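Local atomic coordinates of protease Do-like 2, chloroplastic (Arabidopsis thaliana, PDB entry 4FLN), a protein that acts as a chloroplast serine protease, making the primary cut in the photodamaged D1 protein of plant photosystem II. Residues E94-V99 against A112-R117. Residues are numbered along the deposited sequence; the frame is centred on the assembly and turned at random.
Sequences EHDTQV and AKVLVR
In the beta hairpin formed by strands 96-102 and 110-118, the two strands pair near Val99 and Ala112 and then diverge, and there Asp96 and Arg117 reach across with their side chains. At the paired end Ala112 N gives a nearly straight hydrogen bond to Val99 O (2.7 Å, 174°), and Val99 CG1 lies 4.2 Å from Ala112 CB. Further along, Val99 CG2 meets Val114 CG2 at 4.3 Å. Val114 CG2 also lies over a face of the Asp96 carboxylate, 3.6 Å from Asp96 OD2, the two side chains lying alongside with opposing senses. The hairpin belongs to the first of the two six-stranded antiparallel barrels of the chymotrypsin-like protease fold, with strand 123-129 on the other flank of 110-118. A bend at chi3 (86°) carries the Arg117 guanidinium to Asp96, where NH2 forms the salt bridge to OD1 at 2.6 Å. OD1 sits close to the guanidinium plane, yet Arg117 NH2 approaches it tilted out of the carboxylate plane, from the same side as Val114 CG2. Arg117 NH1 adds a weak bond to Asp96 OD1 at 3.2 Å. Replacing Asp96 with an alanine would probably leave the Arg117 charge without its mate here and the guanidinium freer to swing. NH1 also bonds weakly to Val93 O, linking Arg117 to helix 90-93, which carries His91, the catalytic histidine by similarity.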
loop_
_atom_site.group_PDB
_atom_site.type_symbol
_atom_site.label_atom_id
_atom_site.label_comp_id
_atom_site.label_asym_id
_atom_site.label_seq_id
_atom_site.Cartn_x
_atom_site.Cartn_y
_atom_site.Cartn_z
ATOM N N GLU B 94 -23.698 -9.969 22.633
ATOM C CA GLU B 94 -22.449 -10.230 23.332
ATOM C C GLU B 94 -22.047 -9.082 24.273
ATOM O O GLU B 94 -22.160 -7.911 23.916
ATOM C CB GLU B 94 -21.348 -10.507 22.312
ATOM C CG GLU B 94 -19.976 -10.045 22.731
ATOM C CD GLU B 94 -18.902 -10.482 21.750
ATOM O OE1 GLU B 94 -17.942 -9.705 21.522
ATOM O OE2 GLU B 94 -19.020 -11.608 21.213
ATOM N N HIS B 95 -21.588 -9.440 25.474
ATOM C CA HIS B 95 -21.214 -8.478 26.522
ATOM C C HIS B 95 -22.281 -7.408 26.735
ATOM O O HIS B 95 -21.966 -6.221 26.839
ATOM C CB HIS B 95 -19.877 -7.794 26.213
ATOM C CG HIS B 95 -18.695 -8.710 26.243
ATOM N ND1 HIS B 95 -18.005 -9.071 25.106
ATOM C CD2 HIS B 95 -18.071 -9.331 27.274
ATOM C CE1 HIS B 95 -17.008 -9.876 25.433
ATOM N NE2 HIS B 95 -17.025 -10.049 26.742
ATOM N N ASP B 96 -23.536 -7.825 26.830
ATOM C CA ASP B 96 -24.628 -6.866 26.824
ATOM C C ASP B 96 -24.677 -6.011 28.087
ATOM O O ASP B 96 -24.804 -6.522 29.200
ATOM C CB ASP B 96 -25.970 -7.587 26.608
ATOM C CG ASP B 96 -26.357 -8.482 27.775
ATOM O OD1 ASP B 96 -25.671 -9.503 27.998
ATOM O OD2 ASP B 96 -27.358 -8.169 28.461
ATOM N N THR B 97 -24.570 -4.700 27.903
ATOM C CA THR B 97 -24.840 -3.752 28.973
ATOM C C THR B 97 -26.345 -3.567 29.079
ATOM O O THR B 97 -26.924 -3.596 30.165
ATOM C CB THR B 97 -24.188 -2.403 28.695
ATOM O OG1 THR B 97 -22.763 -2.546 28.749
ATOM C CG2 THR B 97 -24.634 -1.385 29.721
ATOM N N GLN B 98 -26.968 -3.372 27.924
ATOM C CA GLN B 98 -28.417 -3.352 27.815
ATOM C C GLN B 98 -28.821 -3.783 26.404
ATOM O O GLN B 98 -28.056 -3.636 25.441
ATOM C CB GLN B 98 -28.979 -1.968 28.148
ATOM C CG GLN B 98 -28.526 -0.874 27.204
ATOM C CD GLN B 98 -29.117 0.477 27.546
ATOM O OE1 GLN B 98 -29.284 1.326 26.673
ATOM N NE2 GLN B 98 -29.433 0.686 28.822
ATOM N N VAL B 99 -30.025 -4.325 26.291
ATOM C CA VAL B 99 -30.491 -4.849 25.029
ATOM C C VAL B 99 -31.924 -4.399 24.793
ATOM O O VAL B 99 -32.805 -4.579 25.647
ATOM C CB VAL B 99 -30.390 -6.378 25.011
ATOM C CG1 VAL B 99 -30.956 -6.937 23.712
ATOM C CG2 VAL B 99 -28.941 -6.804 25.201
ATOM N N ALA B 112 -35.082 -5.886 26.424
ATOM C CA ALA B 112 -35.026 -7.342 26.382
ATOM C C ALA B 112 -33.935 -7.906 27.271
ATOM O O ALA B 112 -32.898 -7.274 27.487
ATOM C CB ALA B 112 -34.837 -7.828 24.942
ATOM N N LYS B 113 -34.179 -9.109 27.774
ATOM C CA LYS B 113 -33.213 -9.802 28.615
ATOM C C LYS B 113 -32.640 -11.024 27.891
ATOM O O LYS B 113 -33.354 -11.709 27.156
ATOM C CB LYS B 113 -33.865 -10.209 29.934
ATOM N N VAL B 114 -31.361 -11.307 28.119
ATOM C CA VAL B 114 -30.728 -12.455 27.486
ATOM C C VAL B 114 -30.847 -13.685 28.377
ATOM O O VAL B 114 -30.123 -13.820 29.372
ATOM C CB VAL B 114 -29.226 -12.201 27.298
ATOM C CG1 VAL B 114 -28.604 -13.272 26.414
ATOM C CG2 VAL B 114 -28.995 -10.818 26.734
ATOM N N LEU B 115 -31.715 -14.608 27.970
ATOM C CA LEU B 115 -31.982 -15.829 28.722
ATOM C C LEU B 115 -30.781 -16.766 28.737
ATOM O O LEU B 115 -30.307 -17.172 29.799
ATOM C CB LEU B 115 -33.179 -16.571 28.128
ATOM C CG LEU B 115 -34.558 -15.914 28.217
ATOM C CD1 LEU B 115 -35.613 -16.839 27.638
ATOM C CD2 LEU B 115 -34.894 -15.561 29.654
ATOM N N VAL B 116 -30.311 -17.133 27.550
ATOM C CA VAL B 116 -29.202 -18.066 27.445
ATOM C C VAL B 116 -28.463 -17.858 26.137
ATOM O O VAL B 116 -29.067 -17.517 25.127
ATOM C CB VAL B 116 -29.706 -19.524 27.557
ATOM C CG1 VAL B 116 -30.695 -19.842 26.439
ATOM C CG2 VAL B 116 -28.544 -20.502 27.566
ATOM N N ARG B 117 -27.153 -18.057 26.145
ATOM C CA ARG B 117 -26.403 -17.869 24.919
ATOM C C ARG B 117 -25.339 -18.938 24.660
ATOM O O ARG B 117 -24.383 -19.067 25.420
ATOM C CB ARG B 117 -25.779 -16.476 24.928
ATOM C CG ARG B 117 -24.821 -16.245 26.062
ATOM C CD ARG B 117 -24.427 -14.788 26.161
ATOM N NE ARG B 117 -25.379 -14.009 26.947
ATOM C CZ ARG B 117 -25.363 -12.684 27.032
ATOM N NH1 ARG B 117 -24.452 -11.987 26.368
ATOM N NH2 ARG B 117 -26.258 -12.058 27.776
#